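Porin B (PDB 4GEY) probably forms a carbohydrate-selective channel in the outer membrane of Pseudomonas putida, through which sugars such as glucose are taken up. Local coordinates at residues M235-V240 and L254-S259; A261-V266 and K321-V326; D327-V332 and A353-N358. The protein carries 2 engineered substitutions. All blocks are in the same frame, centred on the assembly; numbering follows the deposited sequence.

Contact 1: residues M235-V240 and L254-S259; sequences MPMEAV and LGYYYS. Engineered in segment 235-240: Met235 (natural residue Leu), Met237 (natural residue Val). With C8E ((hydroxyethyloxy)tri(ethyloxy)octane), chain C.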
HETATM    1  N   MSE A 235       3.133 -11.892 -12.256  1.00 32.72           N
HETATM    2  CA  MSE A 235       2.181 -11.760 -13.330  1.00 29.86           C
HETATM    3  C   MSE A 235       0.796 -11.557 -12.732  1.00 31.52           C
HETATM    4  O   MSE A 235       0.113 -12.524 -12.421  1.00 34.94           O
HETATM    5  CB  MSE A 235       2.216 -13.033 -14.154  1.00 29.90           C
HETATM    6  CG  MSE A 235       1.333 -13.023 -15.366  1.00 51.25           C
HETATM    7 SE   MSE A 235       1.096 -14.856 -15.998  1.00 87.81          SE
HETATM    8  CE  MSE A 235      -0.567 -15.350 -15.081  1.00 53.83           C
ATOM      9  N   PRO A 236       0.391 -10.297 -12.536  1.00 27.05           N
ATOM     10  CA  PRO A 236      -0.956 -10.022 -12.026  1.00 32.07           C
ATOM     11  C   PRO A 236      -1.980  -9.935 -13.143  1.00 29.15           C
ATOM     12  O   PRO A 236      -1.623  -9.498 -14.240  1.00 31.54           O
ATOM     13  CB  PRO A 236      -0.802  -8.650 -11.359  1.00 28.24           C
ATOM     14  CG  PRO A 236       0.287  -8.003 -12.088  1.00 27.84           C
ATOM     15  CD  PRO A 236       1.217  -9.085 -12.592  1.00 31.08           C
HETATM   16  N   MSE A 237      -3.216 -10.357 -12.869  1.00 30.79           N
HETATM   17  CA  MSE A 237      -4.353 -10.171 -13.788  1.00 33.01           C
HETATM   18  C   MSE A 237      -5.497  -9.517 -13.031  1.00 27.94           C
HETATM   19  O   MSE A 237      -5.638  -9.715 -11.826  1.00 33.81           O
HETATM   20  CB  MSE A 237      -4.851 -11.506 -14.337  1.00 30.69           C
HETATM   21  CG  MSE A 237      -3.766 -12.437 -14.792  1.00 37.43           C
HETATM   22 SE   MSE A 237      -4.443 -14.257 -15.049  1.00 55.87          SE
HETATM   23  CE  MSE A 237      -5.590 -13.942 -16.605  1.00 81.04           C
ATOM     24  N   GLU A 238      -6.335  -8.764 -13.723  1.00 26.78           N
ATOM     25  CA  GLU A 238      -7.399  -8.062 -13.017  1.00 28.96           C
ATOM     26  C   GLU A 238      -8.565  -7.668 -13.897  1.00 26.51           C
ATOM     27  O   GLU A 238      -8.398  -7.347 -15.072  1.00 41.05           O
ATOM     28  CB  GLU A 238      -6.842  -6.812 -12.343  1.00 25.17           C
ATOM     29  CG  GLU A 238      -7.675  -6.302 -11.194  1.00 28.53           C
ATOM     30  CD  GLU A 238      -7.014  -5.132 -10.493  1.00 28.40           C
ATOM     31  OE1 GLU A 238      -6.201  -4.428 -11.140  1.00 33.52           O
ATOM     32  OE2 GLU A 238      -7.295  -4.926  -9.296  1.00 29.17           O
ATOM     33  N   ALA A 239      -9.751  -7.696 -13.309  1.00 28.16           N
ATOM     34  CA  ALA A 239     -10.937  -7.144 -13.939  1.00 27.52           C
ATOM     35  C   ALA A 239     -11.421  -6.034 -13.029  1.00 26.11           C
ATOM     36  O   ALA A 239     -11.481  -6.214 -11.810  1.00 35.96           O
ATOM     37  CB  ALA A 239     -12.004  -8.217 -14.107  1.00 27.62           C
ATOM     38  N   VAL A 240     -11.735  -4.880 -13.613  1.00 40.14           N
ATOM     39  CA  VAL A 240     -12.149  -3.712 -12.839  1.00 25.58           C
ATOM     40  C   VAL A 240     -13.457  -3.141 -13.381  1.00 29.33           C
ATOM     41  O   VAL A 240     -13.507  -2.598 -14.488  1.00 30.58           O
ATOM     42  CB  VAL A 240     -11.042  -2.635 -12.809  1.00 27.28           C
ATOM     43  CG1 VAL A 240     -11.538  -1.350 -12.177  1.00 24.66           C
ATOM     44  CG2 VAL A 240      -9.815  -3.152 -12.074  1.00 24.49           C
ATOM     45  N   LEU A 254     -11.474  -7.524  -9.226  1.00 24.96           N
ATOM     46  CA  LEU A 254     -11.194  -8.921  -8.930  1.00 25.31           C
ATOM     47  C   LEU A 254      -9.902  -9.301  -9.644  1.00 29.30           C
ATOM     48  O   LEU A 254      -9.760  -9.063 -10.846  1.00 31.63           O
ATOM     49  CB  LEU A 254     -12.354  -9.823  -9.359  1.00 26.24           C
ATOM     50  CG  LEU A 254     -12.095 -11.339  -9.397  1.00 29.76           C
ATOM     51  CD1 LEU A 254     -12.085 -11.970  -8.015  1.00 29.92           C
ATOM     52  CD2 LEU A 254     -13.119 -12.019 -10.252  1.00 27.98           C
ATOM     53  N   GLY A 255      -8.952  -9.872  -8.903  1.00 34.98           N
ATOM     54  CA  GLY A 255      -7.644 -10.174  -9.462  1.00 25.30           C
ATOM     55  C   GLY A 255      -6.952 -11.425  -8.953  1.00 30.85           C
ATOM     56  O   GLY A 255      -7.333 -12.017  -7.941  1.00 31.94           O
ATOM     57  N   TYR A 256      -5.906 -11.811  -9.672  1.00 26.02           N
ATOM     58  CA  TYR A 256      -5.101 -12.981  -9.356  1.00 26.47           C
ATOM     59  C   TYR A 256      -3.648 -12.626  -9.688  1.00 35.59           C
ATOM     60  O   TYR A 256      -3.389 -11.899 -10.647  1.00 35.69           O
ATOM     61  CB  TYR A 256      -5.596 -14.179 -10.179  1.00 27.60           C
ATOM     62  CG  TYR A 256      -4.655 -15.360 -10.220  1.00 33.54           C
ATOM     63  CD1 TYR A 256      -4.698 -16.351  -9.239  1.00 29.73           C
ATOM     64  CD2 TYR A 256      -3.720 -15.490 -11.239  1.00 28.94           C
ATOM     65  CE1 TYR A 256      -3.823 -17.425  -9.271  1.00 29.34           C
ATOM     66  CE2 TYR A 256      -2.847 -16.554 -11.275  1.00 29.73           C
ATOM     67  CZ  TYR A 256      -2.902 -17.523 -10.301  1.00 46.28           C
ATOM     68  OH  TYR A 256      -2.032 -18.594 -10.360  1.00 30.85           O
ATOM     69  N   TYR A 257      -2.700 -13.096  -8.888  1.00 26.33           N
ATOM     70  CA  TYR A 257      -1.284 -12.916  -9.229  1.00 33.52           C
ATOM     71  C   TYR A 257      -0.564 -14.259  -9.243  1.00 37.88           C
ATOM     72  O   TYR A 257      -0.941 -15.193  -8.525  1.00 40.14           O
ATOM     73  CB  TYR A 257      -0.564 -11.957  -8.263  1.00 25.60           C
ATOM     74  CG  TYR A 257      -0.544 -12.440  -6.835  1.00 25.26           C
ATOM     75  CD1 TYR A 257       0.470 -13.257  -6.373  1.00 26.39           C
ATOM     76  CD2 TYR A 257      -1.551 -12.092  -5.956  1.00 36.86           C
ATOM     77  CE1 TYR A 257       0.480 -13.719  -5.079  1.00 25.45           C
ATOM     78  CE2 TYR A 257      -1.545 -12.546  -4.649  1.00 34.48           C
ATOM     79  CZ  TYR A 257      -0.528 -13.362  -4.222  1.00 31.50           C
ATOM     80  OH  TYR A 257      -0.522 -13.823  -2.931  1.00 31.10           O
ATOM     81  N   TYR A 258       0.484 -14.336 -10.055  1.00 32.36           N
ATOM     82  CA  TYR A 258       1.320 -15.520 -10.117  1.00 35.01           C
ATOM     83  C   TYR A 258       2.771 -15.072 -10.179  1.00 34.74           C
ATOM     84  O   TYR A 258       3.122 -14.166 -10.940  1.00 35.97           O
ATOM     85  CB  TYR A 258       0.963 -16.392 -11.326  1.00 30.13           C
ATOM     86  CG  TYR A 258       1.743 -17.686 -11.384  1.00 37.06           C
ATOM     87  CD1 TYR A 258       1.344 -18.807 -10.649  1.00 31.67           C
ATOM     88  CD2 TYR A 258       2.879 -17.801 -12.180  1.00 40.70           C
ATOM     89  CE1 TYR A 258       2.061 -19.995 -10.711  1.00 32.85           C
ATOM     90  CE2 TYR A 258       3.603 -18.984 -12.232  1.00 33.32           C
ATOM     91  CZ  TYR A 258       3.187 -20.071 -11.500  1.00 33.67           C
ATOM     92  OH  TYR A 258       3.913 -21.239 -11.568  1.00 41.16           O
ATOM     93  N   SER A 259       3.608 -15.699  -9.366  1.00 31.19           N
ATOM     94  CA  SER A 259       4.987 -15.279  -9.249  1.00 30.22           C
ATOM     95  C   SER A 259       5.912 -16.422  -9.582  1.00 31.50           C
ATOM     96  O   SER A 259       5.841 -17.469  -8.960  1.00 35.12           O
ATOM     97  CB  SER A 259       5.269 -14.798  -7.833  1.00 33.56           C
ATOM     98  OG  SER A 259       6.638 -14.457  -7.683  1.00 40.76           O
TER
HETATM   99  C1  C8E C 502      -9.562 -13.613 -12.135  1.00 36.30           C
HETATM  100  C2  C8E C 502      -8.802 -12.575 -12.938  1.00 34.38           C
HETATM  101  C3  C8E C 502      -9.687 -12.108 -14.087  1.00 43.38           C
HETATM  102  C4  C8E C 502      -9.014 -12.326 -15.437  1.00 43.99           C
HETATM  103  C5  C8E C 502      -9.005 -11.051 -16.268  1.00 40.34           C
HETATM  104  C6  C8E C 502      -7.617 -10.829 -16.863  1.00 39.44           C
HETATM  105  C7  C8E C 502      -7.638 -10.976 -18.378  1.00 43.63           C
HETATM  106  C8  C8E C 502      -6.329 -10.544 -19.032  1.00 48.11           C
HETATM  107  O9  C8E C 502      -6.556  -9.391 -19.823  1.00 52.98           O
HETATM  108  C10 C8E C 502      -5.676  -9.297 -20.932  1.00 55.13           C
HETATM  109  C11 C8E C 502      -5.842  -7.970 -21.674  1.00 51.13           C
HETATM  110  O12 C8E C 502      -5.364  -8.088 -23.002  1.00 51.17           O

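Contact 2: residues A261-V266 and K321-V326; sequences AKADDV and KATNVV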
ATOM      1  N   ALA A 261       9.112 -16.801  -9.201  1.00 37.24           N
ATOM      2  CA  ALA A 261      10.320 -16.978  -8.394  1.00 43.18           C
ATOM      3  C   ALA A 261      10.167 -18.090  -7.341  1.00 43.24           C
ATOM      4  O   ALA A 261       9.055 -18.400  -6.912  1.00 42.78           O
ATOM      5  CB  ALA A 261      10.715 -15.666  -7.743  1.00 31.54           C
ATOM      6  N   LYS A 262      11.284 -18.696  -6.940  1.00 44.99           N
ATOM      7  CA  LYS A 262      11.271 -19.716  -5.893  1.00 33.97           C
ATOM      8  C   LYS A 262      10.848 -19.115  -4.553  1.00 32.64           C
ATOM      9  O   LYS A 262      11.332 -18.062  -4.162  1.00 31.95           O
ATOM     10  CB  LYS A 262      12.662 -20.347  -5.725  1.00 35.27           C
ATOM     11  CG  LYS A 262      13.187 -21.120  -6.914  1.00 52.98           C
ATOM     12  CD  LYS A 262      14.544 -21.758  -6.623  1.00 52.85           C
ATOM     13  N   ALA A 263       9.948 -19.796  -3.853  1.00 32.41           N
ATOM     14  CA  ALA A 263       9.622 -19.447  -2.473  1.00 31.43           C
ATOM     15  C   ALA A 263       9.757 -20.655  -1.522  1.00 40.32           C
ATOM     16  O   ALA A 263       9.550 -21.815  -1.927  1.00 34.69           O
ATOM     17  CB  ALA A 263       8.232 -18.874  -2.395  1.00 30.30           C
ATOM     18  N   ASP A 264      10.104 -20.384  -0.265  1.00 31.69           N
ATOM     19  CA  ASP A 264      10.236 -21.457   0.721  1.00 34.86           C
ATOM     20  C   ASP A 264       8.899 -21.826   1.351  1.00 36.98           C
ATOM     21  O   ASP A 264       8.061 -20.959   1.604  1.00 38.68           O
ATOM     22  CB  ASP A 264      11.215 -21.080   1.832  1.00 34.56           C
ATOM     23  CG  ASP A 264      12.663 -21.183   1.399  1.00 43.75           C
ATOM     24  OD1 ASP A 264      12.914 -21.744   0.301  1.00 46.62           O
ATOM     25  OD2 ASP A 264      13.544 -20.713   2.166  1.00 44.54           O
ATOM     26  N   ASP A 265       8.713 -23.119   1.601  1.00 37.37           N
ATOM     27  CA  ASP A 265       7.591 -23.608   2.390  1.00 37.12           C
ATOM     28  C   ASP A 265       7.665 -22.975   3.770  1.00 43.25           C
ATOM     29  O   ASP A 265       8.729 -22.546   4.217  1.00 47.75           O
ATOM     30  CB  ASP A 265       7.663 -25.135   2.527  1.00 38.05           C
ATOM     31  CG  ASP A 265       6.299 -25.772   2.785  1.00 41.93           C
ATOM     32  OD1 ASP A 265       5.888 -25.886   3.969  1.00 34.44           O
ATOM     33  OD2 ASP A 265       5.644 -26.171   1.791  1.00 43.32           O
ATOM     34  N   VAL A 266       6.538 -22.917   4.456  1.00 40.53           N
ATOM     35  CA  VAL A 266       6.529 -22.319   5.776  1.00 34.17           C
ATOM     36  C   VAL A 266       6.766 -23.373   6.855  1.00 41.45           C
ATOM     37  O   VAL A 266       6.937 -23.032   8.020  1.00 51.29           O
ATOM     38  CB  VAL A 266       5.198 -21.586   6.049  1.00 37.42           C
ATOM     39  CG1 VAL A 266       4.974 -20.480   5.028  1.00 28.60           C
ATOM     40  CG2 VAL A 266       4.036 -22.574   6.042  1.00 38.11           C
ATOM     41  N   LYS A 321      -1.234 -21.117   0.903  1.00 35.69           N
ATOM     42  CA  LYS A 321      -0.895 -21.696   2.205  1.00 29.12           C
ATOM     43  C   LYS A 321       0.520 -22.264   2.244  1.00 29.73           C
ATOM     44  O   LYS A 321       1.116 -22.368   3.308  1.00 48.68           O
ATOM     45  CB  LYS A 321      -1.875 -22.809   2.590  1.00 46.27           C
ATOM     46  CG  LYS A 321      -3.325 -22.376   2.847  1.00 58.91           C
ATOM     47  CD  LYS A 321      -3.519 -21.660   4.199  1.00 59.59           C
ATOM     48  CE  LYS A 321      -4.724 -22.201   4.999  1.00 57.49           C
ATOM     49  NZ  LYS A 321      -6.057 -22.095   4.333  1.00 53.37           N
ATOM     50  N   ALA A 322       1.057 -22.640   1.094  1.00 30.38           N
ATOM     51  CA  ALA A 322       2.384 -23.244   1.060  1.00 37.17           C
ATOM     52  C   ALA A 322       3.476 -22.308   1.575  1.00 38.41           C
ATOM     53  O   ALA A 322       4.278 -22.705   2.430  1.00 41.15           O
ATOM     54  CB  ALA A 322       2.724 -23.764  -0.341  1.00 32.08           C
ATOM     55  N   THR A 323       3.490 -21.072   1.076  1.00 29.45           N
ATOM     56  CA  THR A 323       4.652 -20.194   1.240  1.00 32.01           C
ATOM     57  C   THR A 323       4.420 -18.838   1.930  1.00 27.70           C
ATOM     58  O   THR A 323       5.363 -18.217   2.400  1.00 31.21           O
ATOM     59  CB  THR A 323       5.313 -19.920  -0.123  1.00 31.69           C
ATOM     60  OG1 THR A 323       4.440 -19.119  -0.933  1.00 30.94           O
ATOM     61  CG2 THR A 323       5.626 -21.221  -0.838  1.00 30.70           C
ATOM     62  N   ASN A 324       3.174 -18.391   1.983  1.00 33.15           N
ATOM     63  CA  ASN A 324       2.852 -17.053   2.450  1.00 31.71           C
ATOM     64  C   ASN A 324       2.529 -16.983   3.945  1.00 35.59           C
ATOM     65  O   ASN A 324       1.705 -17.751   4.438  1.00 34.64           O
ATOM     66  CB  ASN A 324       1.664 -16.533   1.652  1.00 34.89           C
ATOM     67  CG  ASN A 324       1.779 -15.060   1.346  1.00 35.60           C
ATOM     68  OD1 ASN A 324       2.596 -14.656   0.514  1.00 31.16           O
ATOM     69  ND2 ASN A 324       0.962 -14.245   2.015  1.00 29.82           N
ATOM     70  N   VAL A 325       3.170 -16.057   4.661  1.00 33.64           N
ATOM     71  CA  VAL A 325       2.982 -15.941   6.112  1.00 28.05           C
ATOM     72  C   VAL A 325       1.561 -15.503   6.451  1.00 30.30           C
ATOM     73  O   VAL A 325       0.885 -16.135   7.276  1.00 24.53           O
ATOM     74  CB  VAL A 325       3.965 -14.942   6.759  1.00 29.66           C
ATOM     75  CG1 VAL A 325       3.662 -14.801   8.227  1.00 24.11           C
ATOM     76  CG2 VAL A 325       5.403 -15.381   6.565  1.00 24.95           C
ATOM     77  N   VAL A 326       1.118 -14.410   5.823  1.00 34.26           N
ATOM     78  CA  VAL A 326      -0.286 -14.020   5.869  1.00 23.24           C
ATOM     79  C   VAL A 326      -1.130 -14.952   4.997  1.00 32.03           C
ATOM     80  O   VAL A 326      -0.928 -15.063   3.792  1.00 29.42           O
ATOM     81  CB  VAL A 326      -0.494 -12.612   5.392  1.00 29.87           C
ATOM     82  CG1 VAL A 326      -1.987 -12.276   5.404  1.00 22.30           C
ATOM     83  CG2 VAL A 326       0.308 -11.655   6.259  1.00 28.47           C
TER
HETATM   84  O   HOH W   1       7.837 -18.507   3.406  1.00 40.98           O

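Contact 3: residues D327-V332 and A353-N358; sequences DNYQQV and ARIHVN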
ATOM      1  N   ASP A 327      -2.068 -15.621   5.647  1.00 41.98           N
ATOM      2  CA  ASP A 327      -2.927 -16.639   5.061  1.00 42.54           C
ATOM      3  C   ASP A 327      -3.974 -15.958   4.174  1.00 45.15           C
ATOM      4  O   ASP A 327      -4.142 -16.290   2.990  1.00 32.05           O
ATOM      5  CB  ASP A 327      -3.626 -17.346   6.225  1.00 38.70           C
ATOM      6  CG  ASP A 327      -4.259 -18.641   5.836  1.00 55.62           C
ATOM      7  OD1 ASP A 327      -4.848 -18.720   4.739  1.00 73.34           O
ATOM      8  OD2 ASP A 327      -4.178 -19.591   6.643  1.00 62.49           O
ATOM      9  N   ASN A 328      -4.678 -15.005   4.787  1.00 39.16           N
ATOM     10  CA  ASN A 328      -5.798 -14.312   4.184  1.00 27.45           C
ATOM     11  C   ASN A 328      -5.988 -13.007   4.952  1.00 28.85           C
ATOM     12  O   ASN A 328      -5.508 -12.884   6.073  1.00 28.85           O
ATOM     13  CB  ASN A 328      -7.064 -15.181   4.243  1.00 27.48           C
ATOM     14  CG  ASN A 328      -7.576 -15.410   5.678  1.00 32.27           C
ATOM     15  OD1 ASN A 328      -7.987 -14.469   6.362  1.00 32.21           O
ATOM     16  ND2 ASN A 328      -7.580 -16.668   6.120  1.00 28.52           N
ATOM     17  N   TYR A 329      -6.672 -12.034   4.360  1.00 28.29           N
ATOM     18  CA  TYR A 329      -6.892 -10.747   5.018  1.00 25.89           C
ATOM     19  C   TYR A 329      -8.217 -10.125   4.607  1.00 26.08           C
ATOM     20  O   TYR A 329      -8.652 -10.273   3.470  1.00 30.49           O
ATOM     21  CB  TYR A 329      -5.728  -9.808   4.710  1.00 22.69           C
ATOM     22  CG  TYR A 329      -6.067  -8.348   4.522  1.00 22.09           C
ATOM     23  CD1 TYR A 329      -6.423  -7.849   3.278  1.00 29.10           C
ATOM     24  CD2 TYR A 329      -5.961  -7.453   5.580  1.00 30.74           C
ATOM     25  CE1 TYR A 329      -6.703  -6.496   3.100  1.00 36.89           C
ATOM     26  CE2 TYR A 329      -6.229  -6.097   5.411  1.00 30.67           C
ATOM     27  CZ  TYR A 329      -6.600  -5.624   4.173  1.00 33.20           C
ATOM     28  OH  TYR A 329      -6.884  -4.284   4.001  1.00 33.37           O
ATOM     29  N   GLN A 330      -8.870  -9.448   5.538  1.00 24.35           N
ATOM     30  CA  GLN A 330     -10.126  -8.785   5.232  1.00 27.17           C
ATOM     31  C   GLN A 330     -10.071  -7.368   5.760  1.00 28.04           C
ATOM     32  O   GLN A 330      -9.358  -7.072   6.725  1.00 27.77           O
ATOM     33  CB  GLN A 330     -11.319  -9.510   5.850  1.00 22.89           C
ATOM     34  CG  GLN A 330     -11.490 -10.944   5.384  1.00 24.83           C
ATOM     35  CD  GLN A 330     -10.516 -11.886   6.062  1.00 26.89           C
ATOM     36  OE1 GLN A 330     -10.268 -11.772   7.258  1.00 36.27           O
ATOM     37  NE2 GLN A 330      -9.937 -12.799   5.297  1.00 26.14           N
ATOM     38  N   GLN A 331     -10.835  -6.490   5.127  1.00 24.69           N
ATOM     39  CA  GLN A 331     -10.912  -5.134   5.599  1.00 21.40           C
ATOM     40  C   GLN A 331     -12.228  -4.525   5.177  1.00 32.41           C
ATOM     41  O   GLN A 331     -12.666  -4.677   4.040  1.00 33.57           O
ATOM     42  CB  GLN A 331      -9.727  -4.348   5.064  1.00 33.46           C
ATOM     43  CG  GLN A 331      -9.789  -2.859   5.250  1.00 32.90           C
ATOM     44  CD  GLN A 331      -9.659  -2.158   3.928  1.00 36.87           C
ATOM     45  OE1 GLN A 331     -10.550  -2.254   3.092  1.00 41.88           O
ATOM     46  NE2 GLN A 331      -8.532  -1.482   3.708  1.00 32.78           N
ATOM     47  N   VAL A 332     -12.863  -3.845   6.117  1.00 34.96           N
ATOM     48  CA  VAL A 332     -14.131  -3.183   5.875  1.00 37.37           C
ATOM     49  C   VAL A 332     -14.040  -1.781   6.473  1.00 37.01           C
ATOM     50  O   VAL A 332     -13.383  -1.585   7.500  1.00 39.02           O
ATOM     51  CB  VAL A 332     -15.274  -4.007   6.504  1.00 23.20           C
ATOM     52  CG1 VAL A 332     -16.375  -3.132   6.996  1.00 35.21           C
ATOM     53  CG2 VAL A 332     -15.816  -4.982   5.485  1.00 31.06           C
ATOM     54  N   ALA A 353      -9.602  -3.910   9.946  1.00 28.54           N
ATOM     55  CA  ALA A 353      -8.918  -4.918   9.152  1.00 20.95           C
ATOM     56  C   ALA A 353      -8.577  -6.101  10.014  1.00 22.97           C
ATOM     57  O   ALA A 353      -8.287  -5.958  11.190  1.00 31.56           O
ATOM     58  CB  ALA A 353      -7.661  -4.359   8.540  1.00 20.44           C
ATOM     59  N   ARG A 354      -8.615  -7.277   9.407  1.00 30.49           N
ATOM     60  CA  ARG A 354      -8.218  -8.510  10.060  1.00 25.85           C
ATOM     61  C   ARG A 354      -7.115  -9.119   9.216  1.00 27.58           C
ATOM     62  O   ARG A 354      -7.245  -9.221   8.001  1.00 33.07           O
ATOM     63  CB  ARG A 354      -9.413  -9.455  10.143  1.00 28.32           C
ATOM     64  CG  ARG A 354      -9.078 -10.857  10.574  1.00 31.91           C
ATOM     65  CD  ARG A 354     -10.284 -11.765  10.478  1.00 23.83           C
ATOM     66  NE  ARG A 354      -9.887 -13.119  10.827  1.00 30.99           N
ATOM     67  CZ  ARG A 354      -9.599 -14.067   9.940  1.00 30.88           C
ATOM     68  NH1 ARG A 354      -9.697 -13.806   8.650  1.00 33.00           N
ATOM     69  NH2 ARG A 354      -9.230 -15.278  10.345  1.00 30.40           N
ATOM     70  N   ILE A 355      -6.015  -9.489   9.858  1.00 29.77           N
ATOM     71  CA  ILE A 355      -4.873 -10.084   9.173  1.00 27.27           C
ATOM     72  C   ILE A 355      -4.548 -11.428   9.798  1.00 30.59           C
ATOM     73  O   ILE A 355      -4.010 -11.499  10.907  1.00 34.89           O
ATOM     74  CB  ILE A 355      -3.640  -9.190   9.290  1.00 34.83           C
ATOM     75  CG1 ILE A 355      -3.962  -7.789   8.753  1.00 39.04           C
ATOM     76  CG2 ILE A 355      -2.468  -9.807   8.556  1.00 21.22           C
ATOM     77  CD1 ILE A 355      -2.995  -6.699   9.206  1.00 38.22           C
ATOM     78  N   HIS A 356      -4.876 -12.500   9.097  1.00 29.12           N
ATOM     79  CA  HIS A 356      -4.674 -13.835   9.653  1.00 29.78           C
ATOM     80  C   HIS A 356      -3.361 -14.490   9.209  1.00 32.60           C
ATOM     81  O   HIS A 356      -2.987 -14.415   8.041  1.00 23.43           O
ATOM     82  CB  HIS A 356      -5.858 -14.735   9.316  1.00 28.49           C
ATOM     83  CG  HIS A 356      -5.712 -16.131   9.827  1.00 37.05           C
ATOM     84  ND1 HIS A 356      -5.340 -17.184   9.020  1.00 40.49           N
ATOM     85  CD2 HIS A 356      -5.883 -16.647  11.067  1.00 34.63           C
ATOM     86  CE1 HIS A 356      -5.292 -18.289   9.741  1.00 37.31           C
ATOM     87  NE2 HIS A 356      -5.615 -17.991  10.986  1.00 35.51           N
ATOM     88  N   VAL A 357      -2.670 -15.126  10.156  1.00 23.91           N
ATOM     89  CA  VAL A 357      -1.419 -15.811   9.869  1.00 24.26           C
ATOM     90  C   VAL A 357      -1.623 -17.298   9.632  1.00 36.11           C
ATOM     91  O   VAL A 357      -2.223 -17.992  10.454  1.00 37.89           O
ATOM     92  CB  VAL A 357      -0.387 -15.671  11.007  1.00 24.26           C
ATOM     93  CG1 VAL A 357       0.940 -16.274  10.574  1.00 24.67           C
ATOM     94  CG2 VAL A 357      -0.209 -14.219  11.419  1.00 23.47           C
ATOM     95  N   ASN A 358      -1.116 -17.755   8.491  1.00 37.40           N
ATOM     96  CA  ASN A 358      -0.970 -19.164   8.129  1.00 26.51           C
ATOM     97  C   ASN A 358      -0.656 -20.044   9.321  1.00 38.38           C
ATOM     98  O   ASN A 358       0.409 -19.924   9.929  1.00 37.32           O
ATOM     99  CB  ASN A 358       0.176 -19.256   7.124  1.00 39.72           C
ATOM    100  CG  ASN A 358       0.283 -20.598   6.469  1.00 27.74           C
ATOM    101  OD1 ASN A 358       0.082 -21.628   7.101  1.00 35.52           O
ATOM    102  ND2 ASN A 358       0.625 -20.597   5.185  1.00 39.37           N
TER
HETATM  103  O   HOH W   2      -8.861 -17.826   9.129  1.00 39.83           O

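Contact 1: residues M235-V240 and L254-S259
Two torsions set Met237 and Tyr256 alongside each other, pointing the same way: CG of Met237 lies anti to the carbonyl carbon (chi1 -45°), while CG of Tyr256 lies anti to the backbone N (chi1 165°). The SE atom of Met237 then meets the ring obliquely, 4.1 Å from CD2 of Tyr256, in a Met-aromatic contact. A bend at the last torsion of Met237 carries its methyl carbon CE to the detergent C8E, 3.7 Å from C6 of C8E. The neighbouring pair on this face crosses at a slant, with CE of Met235 4.2 Å from CB of Tyr258. Both Met235 and Met237 are engineered, replacing leucine and valine, and are present as selenomethionine; the contacts made by selenium and its methyl therefore belong to the crystallised variant.

Between the two faces, three hydrogen-bonded antiparallel pairs hold the strands: Met235 with Tyr258, Met237 with Tyr256 and Ala239 with Leu254. Each supplies two backbone bonds, and that from Ala239 N to Leu254 O is 2.8 Å long and nearly straight. Pro236, Glu238 and Tyr257 lie on the other face. There CG of Glu238 passes 3.5 Å from O of Leu254, while its carboxylate meets Arg253 in a salt bridge and accepts hydrogen bonds from Gln206 and Trp292. Tyr257 OH is bonded to His319.

One detergent-touching face and one buried face with satisfied polar groups, alternating along a hairpin, are typical of the wall of an outer-membrane porin beta-barrel.

Contact 2: residues A261-V266 and K321-V326
Asp265 and Thr323 are the pair whose CA atoms come nearest, 4.6 Å apart, and beside them the N-H of Val266 donates a bent bond (136°) to O of Ala322, with the two heavy atoms 3.0 Å apart. The same carbonyl oxygen also receives the CA-H of Asp265. Both methyls of Val266 lie against O of Ala322, CG1 at 3.5 Å and CG2 at 3.6 Å, and CG1, placed anti to its own carbonyl carbon, also reaches O of Thr323. Beyond the two segments Val266 touches Asp360 and Val361 of helix 359-372.

Here the short strand 263-265 of the porin barrel and the corner after it, at Val266, meet the loop between strands 309-319 and 326-337. Thr323 turns its methyl to the contact. A chi1 of 68° puts CG2 beside the backbone N, where it meets CB of Ala263 at 3.8 Å, and leaves OG1 to bond to Asp320. A water bridges the carbonyls of Asp264 and Thr323 and donates to both, lying 2.7 Å from O of Thr323. The carboxylate of Asp265 is held by His285 and by the backbone N of Tyr267 and Asp268. At the end of the loop ND2 of Asn324 gives a nearly straight bond of 2.7 Å to a lone pair on O of Val326, where strand 326-337 begins, and also bonds to O of Trp178.

Contact 3: residues D327-V332 and A353-N358
Asn328 and Gln330 meet Arg354 and His356 across an antiparallel hairpin of the barrel wall, formed by strands 326-337 and 347-357. Gln330 and Arg354 are a hydrogen-bonded pair, N of each bonded to O of the other, and Asp327 N bonds to His356 O. Arg354 runs fully extended from CG to NE, alongside Gln330, whose chain bends at chi2 (78°) to bring its amide to the edge of the guanidinium. There NH1 of Arg354 donates to OE1 of Gln330, in the guanidinium plane. The amide's other end is used as well: NE2 of Gln330 gives an almost straight bond (176°) of 2.8 Å to OD1 of Asn328, coming from above the plane of that amide. NH1 of Arg354 adds a weak bond to the same OD1. A water over the centre of the His356 ring accepts from NH2 of Arg354 at 2.8 Å, and the edge of that ring lies against CB of Asp327.

On the other face CG1 of Ile355 comes to the edge of the Tyr329 ring, 3.8 Å from CD2 of Tyr329, whose OH is bonded to Ala169 O. With a leucine in place of Gln330, NH1 of Arg354 would probably be left without its in-plane acceptor and the Asn328 amide set freer to turn. Within these segments the charge of Arg354 is met by two neutral amide oxygens and a water, and it is likely to polarise both amides.

From the N terminus, contact 1 comes first, closing the hairpin of strands 232-245 and 248-259. One residue further on, contact 2 begins; 54 residues, among them strands 282-298 and 309-319, separate its segments, and it ties strand 263-265 to the loop before strand 326-337. Contact 3 opens at the very next residue and closes a second hairpin, 326-337 with 347-357. The three follow in series, none enclosing or crossing another. Contacts 1 and 3 do not touch, with nearest atoms about 7 Å apart, whereas contacts 2 and 3 are joined at Asn358, the N-cap of helix 359-372: its ND2 probably bonds to Lys321 O, and its N to Val325 O.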